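Local coordinates for protein CghA (Chaetomium globosum, PDB 6KBC) that folds into two calycin-type beta domains and binds the ligand WK1 in a pocket to which both contribute side chains, at residues G225-W230 against F244-A249; M254-L259 against V271-Y276. All blocks are in the same frame, centred on the assembly; numbering follows the deposited sequence.

Contact 1. Residues G225-W230 against F244-A249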
loop_
_atom_site.group_PDB
_atom_site.type_symbol
_atom_site.label_atom_id
_atom_site.label_comp_id
_atom_site.label_asym_id
_atom_site.label_seq_id
_atom_site.Cartn_x
_atom_site.Cartn_y
_atom_site.Cartn_z
ATOM N N GLY A 225 4.562 -7.018 2.010
ATOM C CA GLY A 225 3.329 -7.256 2.753
ATOM C C GLY A 225 2.145 -7.289 1.834
ATOM O O GLY A 225 2.308 -7.080 0.644
ATOM N N MET A 226 0.994 -7.546 2.420
ATOM C CA MET A 226 -0.273 -7.568 1.682
ATOM C C MET A 226 -1.176 -6.532 2.345
ATOM O O MET A 226 -1.329 -6.584 3.535
ATOM C CB MET A 226 -0.904 -8.954 1.722
ATOM C CG MET A 226 -1.997 -9.110 0.720
ATOM S SD MET A 226 -3.532 -8.574 1.411
ATOM C CE MET A 226 -4.477 -8.230 -0.061
ATOM N N ASP A 227 -1.627 -5.561 1.566
ATOM C CA ASP A 227 -2.498 -4.477 2.069
ATOM C C ASP A 227 -3.879 -4.644 1.441
ATOM O O ASP A 227 -3.954 -5.011 0.305
ATOM C CB ASP A 227 -1.921 -3.095 1.792
ATOM C CG ASP A 227 -0.660 -2.766 2.569
ATOM O OD1 ASP A 227 0.109 -3.643 2.826
ATOM O OD2 ASP A 227 -0.487 -1.630 2.898
ATOM N N ARG A 228 -4.898 -4.296 2.197
ATOM C CA ARG A 228 -6.277 -4.464 1.756
ATOM C C ARG A 228 -7.022 -3.172 2.024
ATOM O O ARG A 228 -6.934 -2.625 3.125
ATOM C CB ARG A 228 -6.948 -5.631 2.486
ATOM C CG ARG A 228 -8.443 -5.759 2.266
ATOM C CD ARG A 228 -8.809 -6.049 0.828
ATOM N NE ARG A 228 -10.196 -6.510 0.761
ATOM C CZ ARG A 228 -11.150 -5.968 0.006
ATOM N NH1 ARG A 228 -10.896 -4.934 -0.777
ATOM N NH2 ARG A 228 -12.375 -6.479 0.030
ATOM N N SER A 229 -7.754 -2.698 1.023
ATOM C CA SER A 229 -8.449 -1.431 1.129
ATOM C C SER A 229 -9.790 -1.515 0.420
ATOM O O SER A 229 -9.952 -2.248 -0.563
ATOM C CB SER A 229 -7.628 -0.298 0.525
ATOM O OG SER A 229 -8.355 0.927 0.506
ATOM N N TRP A 230 -10.749 -0.751 0.931
ATOM C CA TRP A 230 -11.962 -0.478 0.170
ATOM C C TRP A 230 -12.578 0.824 0.663
ATOM O O TRP A 230 -12.500 1.155 1.847
ATOM C CB TRP A 230 -12.954 -1.643 0.262
ATOM C CG TRP A 230 -13.575 -1.825 1.606
ATOM C CD1 TRP A 230 -14.769 -1.317 2.037
ATOM C CD2 TRP A 230 -13.053 -2.600 2.693
ATOM N NE1 TRP A 230 -15.013 -1.722 3.330
ATOM C CE2 TRP A 230 -13.971 -2.503 3.755
ATOM C CE3 TRP A 230 -11.889 -3.350 2.875
ATOM C CZ2 TRP A 230 -13.764 -3.133 4.980
ATOM C CZ3 TRP A 230 -11.688 -3.973 4.083
ATOM C CH2 TRP A 230 -12.619 -3.864 5.121
ATOM N N PHE A 244 1.924 6.342 1.296
ATOM C CA PHE A 244 2.185 4.928 1.568
ATOM C C PHE A 244 3.634 4.756 1.988
ATOM O O PHE A 244 4.530 5.315 1.356
ATOM C CB PHE A 244 1.928 4.061 0.332
ATOM C CG PHE A 244 2.293 2.597 0.538
ATOM C CD1 PHE A 244 1.375 1.715 1.086
ATOM C CD2 PHE A 244 3.556 2.121 0.201
ATOM C CE1 PHE A 244 1.707 0.356 1.294
ATOM C CE2 PHE A 244 3.902 0.773 0.400
ATOM C CZ PHE A 244 2.975 -0.104 0.954
ATOM N N VAL A 245 3.876 3.961 3.036
ATOM C CA VAL A 245 5.240 3.611 3.425
ATOM C C VAL A 245 5.296 2.135 3.754
ATOM O O VAL A 245 4.442 1.624 4.482
ATOM C CB VAL A 245 5.732 4.384 4.670
ATOM C CG1 VAL A 245 7.127 3.931 5.053
ATOM C CG2 VAL A 245 5.696 5.867 4.458
ATOM N N ARG A 246 6.347 1.465 3.290
ATOM C CA ARG A 246 6.758 0.203 3.898
ATOM C C ARG A 246 8.270 0.221 3.976
ATOM O O ARG A 246 8.928 0.425 2.955
ATOM C CB ARG A 246 6.284 -1.011 3.103
ATOM C CG ARG A 246 6.615 -2.317 3.847
ATOM C CD ARG A 246 6.375 -3.548 2.996
ATOM N NE ARG A 246 5.080 -3.534 2.322
ATOM C CZ ARG A 246 3.905 -3.720 2.922
ATOM N NH1 ARG A 246 3.835 -3.950 4.232
ATOM N NH2 ARG A 246 2.797 -3.708 2.193
ATOM N N ALA A 247 8.817 0.042 5.174
ATOM C CA ALA A 247 10.255 0.158 5.345
ATOM C C ALA A 247 10.715 -0.788 6.436
ATOM O O ALA A 247 9.978 -1.070 7.382
ATOM C CB ALA A 247 10.686 1.578 5.722
ATOM N N GLN A 248 11.969 -1.212 6.323
ATOM C CA GLN A 248 12.620 -2.033 7.338
ATOM C C GLN A 248 13.996 -1.449 7.617
ATOM O O GLN A 248 14.738 -1.139 6.678
ATOM C CB GLN A 248 12.750 -3.491 6.886
ATOM C CG GLN A 248 13.496 -4.361 7.926
ATOM C CD GLN A 248 13.562 -5.824 7.535
ATOM O OE1 GLN A 248 13.860 -6.158 6.391
ATOM N NE2 GLN A 248 13.240 -6.697 8.476
ATOM N N ALA A 249 14.325 -1.272 8.893
ATOM C CA ALA A 249 15.634 -0.748 9.291
ATOM C C ALA A 249 16.018 -1.420 10.599
ATOM O O ALA A 249 15.390 -1.168 11.630
ATOM C CB ALA A 249 15.616 0.776 9.451
HETATM O O HOH W 1 1.310 -5.005 4.750
#

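Contact 2. Residues M254-L259 against V271-Y276. With WK1 ((2S)-3-[(2S,4E)-4-[[(1R,2S,4aR,6S,8R,8aS)-2-[(E)-but-2-en-2-yl]-6,8-dimethyl-1,2,4a,5,6,7,8,8a-octahydronaphthalen-1-yl]-oxidanyl-methylidene]-3,5-bis(oxidanylidene)pyrrolidin-2-yl]-2-methyl-2-oxidanyl-propanoic acid), chain B.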
loop_
_atom_site.group_PDB
_atom_site.type_symbol
_atom_site.label_atom_id
_atom_site.label_comp_id
_atom_site.label_asym_id
_atom_site.label_seq_id
_atom_site.Cartn_x
_atom_site.Cartn_y
_atom_site.Cartn_z
ATOM N N MET A 254 8.099 -0.835 9.515
ATOM C CA MET A 254 7.084 0.208 9.592
ATOM C C MET A 254 6.263 0.228 8.319
ATOM O O MET A 254 6.789 0.026 7.216
ATOM C CB MET A 254 7.685 1.601 9.856
ATOM C CG MET A 254 8.456 2.232 8.719
ATOM S SD MET A 254 9.886 3.214 9.270
ATOM C CE MET A 254 10.878 2.055 10.233
ATOM N N ALA A 255 4.959 0.441 8.482
ATOM C CA ALA A 255 4.053 0.482 7.350
ATOM C C ALA A 255 3.022 1.557 7.630
ATOM O O ALA A 255 2.562 1.702 8.762
ATOM C CB ALA A 255 3.389 -0.879 7.102
ATOM N N VAL A 256 2.720 2.356 6.617
ATOM C CA VAL A 256 1.945 3.576 6.817
ATOM C C VAL A 256 1.002 3.747 5.649
ATOM O O VAL A 256 1.381 3.544 4.494
ATOM C CB VAL A 256 2.839 4.836 6.936
ATOM C CG1 VAL A 256 1.975 6.107 7.002
ATOM C CG2 VAL A 256 3.730 4.752 8.160
ATOM N N MET A 257 -0.226 4.149 5.949
ATOM C CA MET A 257 -1.125 4.742 4.962
ATOM C C MET A 257 -1.682 5.972 5.660
ATOM O O MET A 257 -2.493 5.825 6.580
ATOM C CB MET A 257 -2.233 3.772 4.544
ATOM C CG MET A 257 -3.107 4.267 3.377
ATOM S SD MET A 257 -2.330 5.216 2.043
ATOM C CE MET A 257 -1.599 3.840 1.195
ATOM N N ARG A 258 -1.196 7.163 5.285
ATOM C CA ARG A 258 -1.616 8.424 5.895
ATOM C C ARG A 258 -2.340 9.278 4.854
ATOM O O ARG A 258 -1.813 9.508 3.757
ATOM C CB ARG A 258 -0.423 9.207 6.497
ATOM C CG ARG A 258 -0.897 10.471 7.287
ATOM C CD ARG A 258 -0.910 11.581 6.248
ATOM N NE ARG A 258 0.395 12.024 5.769
ATOM C CZ ARG A 258 0.615 12.483 4.552
ATOM N NH1 ARG A 258 -0.231 12.120 3.588
ATOM N NH2 ARG A 258 1.788 13.011 4.233
ATOM N N LEU A 259 -3.518 9.805 5.221
ATOM C CA LEU A 259 -4.299 10.676 4.351
ATOM C C LEU A 259 -4.431 12.048 4.993
ATOM O O LEU A 259 -4.626 12.154 6.204
ATOM C CB LEU A 259 -5.702 10.142 4.104
ATOM C CG LEU A 259 -5.747 8.788 3.398
ATOM C CD1 LEU A 259 -7.150 8.256 3.483
ATOM C CD2 LEU A 259 -5.350 9.008 1.952
ATOM N N VAL A 271 -4.659 8.197 9.539
ATOM C CA VAL A 271 -3.592 7.240 9.268
ATOM C C VAL A 271 -3.989 5.860 9.768
ATOM O O VAL A 271 -4.665 5.711 10.788
ATOM C CB VAL A 271 -2.249 7.694 9.900
ATOM C CG1 VAL A 271 -2.281 7.558 11.413
ATOM C CG2 VAL A 271 -1.089 6.907 9.332
ATOM N N ASN A 272 -3.531 4.849 9.054
ATOM C CA ASN A 272 -3.508 3.488 9.567
ATOM C C ASN A 272 -2.070 3.018 9.399
ATOM O O ASN A 272 -1.608 2.849 8.272
ATOM C CB ASN A 272 -4.494 2.611 8.809
ATOM C CG ASN A 272 -4.749 1.309 9.519
ATOM O OD1 ASN A 272 -3.816 0.527 9.730
ATOM N ND2 ASN A 272 -5.991 1.097 9.963
ATOM N N ALA A 273 -1.350 2.883 10.510
ATOM C CA ALA A 273 0.085 2.658 10.451
ATOM C C ALA A 273 0.493 1.753 11.594
ATOM O O ALA A 273 -0.220 1.607 12.592
ATOM C CB ALA A 273 0.884 3.967 10.531
ATOM N N ALA A 274 1.686 1.189 11.465
ATOM C CA ALA A 274 2.182 0.302 12.498
ATOM C C ALA A 274 3.698 0.330 12.487
ATOM O O ALA A 274 4.318 0.374 11.418
ATOM C CB ALA A 274 1.671 -1.131 12.290
ATOM N N LEU A 275 4.286 0.307 13.677
ATOM C CA LEU A 275 5.714 0.103 13.833
ATOM C C LEU A 275 5.922 -1.174 14.636
ATOM O O LEU A 275 5.271 -1.382 15.664
ATOM C CB LEU A 275 6.386 1.274 14.525
ATOM C CG LEU A 275 7.881 1.109 14.774
ATOM C CD1 LEU A 275 8.663 1.136 13.456
ATOM C CD2 LEU A 275 8.361 2.201 15.728
ATOM N N TYR A 276 6.812 -2.024 14.155
ATOM C CA TYR A 276 7.169 -3.253 14.838
ATOM C C TYR A 276 8.642 -3.184 15.176
ATOM O O TYR A 276 9.418 -2.551 14.465
ATOM C CB TYR A 276 6.894 -4.466 13.969
ATOM C CG TYR A 276 5.471 -4.588 13.518
ATOM C CD1 TYR A 276 5.035 -3.950 12.363
ATOM C CD2 TYR A 276 4.558 -5.384 14.224
ATOM C CE1 TYR A 276 3.728 -4.064 11.936
ATOM C CE2 TYR A 276 3.248 -5.505 13.802
ATOM C CZ TYR A 276 2.839 -4.843 12.661
ATOM O OH TYR A 276 1.546 -4.960 12.221
HETATM O O WK1 B . -0.568 3.774 -11.808
HETATM C C17 WK1 B . 0.107 3.295 -10.933
HETATM O O1 WK1 B . 0.904 2.424 -11.143
HETATM C C19 WK1 B . -0.018 3.782 -9.548
HETATM O O2 WK1 B . -0.861 4.878 -9.441
HETATM C C18 WK1 B . 1.323 4.254 -9.078
HETATM C C20 WK1 B . -0.598 2.606 -8.812
HETATM C C22 WK1 B . -0.441 2.760 -7.354
HETATM N N WK1 B . -0.784 1.634 -6.506
HETATM C C21 WK1 B . -1.513 2.057 -5.479
HETATM O O5 WK1 B . -1.940 1.246 -4.540
HETATM C C23 WK1 B . -1.138 3.852 -6.714
HETATM O O4 WK1 B . -1.149 5.103 -7.125
HETATM C C24 WK1 B . -1.814 3.496 -5.514
HETATM C C16 WK1 B . -2.569 4.375 -4.627
HETATM O O3 WK1 B . -2.634 5.612 -4.935
HETATM C C9 WK1 B . -3.110 3.869 -3.357
HETATM C C8 WK1 B . -1.858 4.012 -2.445
HETATM C C12 WK1 B . -0.493 3.674 -3.008
HETATM C C13 WK1 B . 0.072 2.499 -2.845
HETATM C C90 WK1 B . 1.414 2.195 -3.418
HETATM C C14 WK1 B . 0.260 4.695 -3.783
HETATM C C7 WK1 B . -1.724 5.400 -1.896
HETATM C C6 WK1 B . -2.744 5.935 -1.280
HETATM C C3 WK1 B . -4.061 5.241 -1.419
HETATM C C4 WK1 B . -4.288 4.655 -2.798
HETATM C C5 WK1 B . -5.498 3.747 -2.697
HETATM C C11 WK1 B . -5.902 3.277 -4.058
HETATM C C2 WK1 B . -5.268 5.987 -0.914
HETATM C C1 WK1 B . -6.296 4.932 -0.651
HETATM C C10 WK1 B . -7.519 5.403 0.064
HETATM C C WK1 B . -6.686 4.351 -1.976
#

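Contact 1. Residues G225-W230 against F244-A249
R246 reaches D227 by running its side chain out straight through the first two torsions and then bending it at chi3 (-48°), while D227 turns its carboxylate back beside its own backbone N; the two side chains approach from opposite directions. NH2 of R246 gives a hydrogen bond to OD1 of D227, 2.8 Å long with an N-H...O angle of 155°, part of a salt bridge. Only OD1 of the carboxylate takes part in this bond. The carboxylate and guanidinium planes stand at 90°; OD1 lies close to the guanidinium plane, while NH2 meets it from above the carboxylate plane. Water 1 completes a small ring, 2.6 Å from D227 OD1 and accepting from R246 NH1 at 2.8 Å. G225 has no side chain, and its N rests over the guanidinium face, 3.5 Å from R246 CZ. D227 OD2 approaches the edge of the F244 ring, 3.4 Å from CE1, and is also held by W183; R246 NE pairs with D52. These buried charges therefore have several partners each. With the segment axes 10.4 Å apart, too far for backbone pairing, the strands meet through side chains and the backbone of G225, across the junction of the N- and C-terminal domains, beside the pocket where F244 touches WK1. Strand 223-231 lies between strands 46-54 and 181-200, and strand 239-249 between strands 252-261 and 382-392.

Contact 2. Residues M254-L259 against V271-Y276
M257 and N272 form one hydrogen-bonded pair of this antiparallel hairpin, and A255 and A274 the other, each closed by two backbone bonds. A255 N to A274 O measures 3.0 Å and the reverse bond, A274 N to A255 O, 2.9 Å. At the other pair, M257 N bonds to N272 O and N272 N to M257 O. The non-hydrogen-bonded pairs M254-L275, V256-A273 and R258-V271 alternate with these. CA-H...O contacts supplement this ladder, as from V271 CA to M257 O at 3.2 Å.

Apolar packing follows the alternation of the strands. On one face M254 and L275 lie side by side, M254 CB 3.8 Å from L275 CD1. Next along, V256 uses its two methyls separately: CG1 faces V271 CG2 at 3.9 Å, and CG2 meets A273 CB at 3.8 Å. V271 CG2, set anti to its backbone N, also packs on R258 CB at 3.7 Å, the two side chains crossing at about a right angle. The polar end of R258 leads away to a salt bridge with D241.

Ligand contact falls to the opposite face, where M257, bent at chi2 and chi3, brings its sulfur to WK1: SD lies 3.4 Å from C6, and the CE methyl rests against the same ring. N272 on that face donates through ND2 to the carbonyls of E174 and E176. Strand 252-261 is flanked by strand 239-249 on its other edge, strand 269-277 by strand 280-285; strand 324-330 packs on M254, V256 and L275, and strand 181-200 on A255, M257 and A274.

Followed from the N terminus, the chain leaves strand 223-231 in the first domain and, after 13 intervening residues, enters F244-A249 in the second, which closes contact 1. Strand 239-249 then turns back into strand 252-261, and the following hairpin closes contact 2, so the two loops come in series and neither encloses the other. Strands 239-249 and 252-261 are sheet neighbours, with a probable hydrogen bond from V256 N to V245 O at 2.8 Å. F244 and M257 also pack together, forming one patch of the WK1 pocket. Contact 1 thus ties the two domains, while contact 2 builds the C-terminal sheet outward from strand 239-249, one face still packing on strand 181-200 of the first domain.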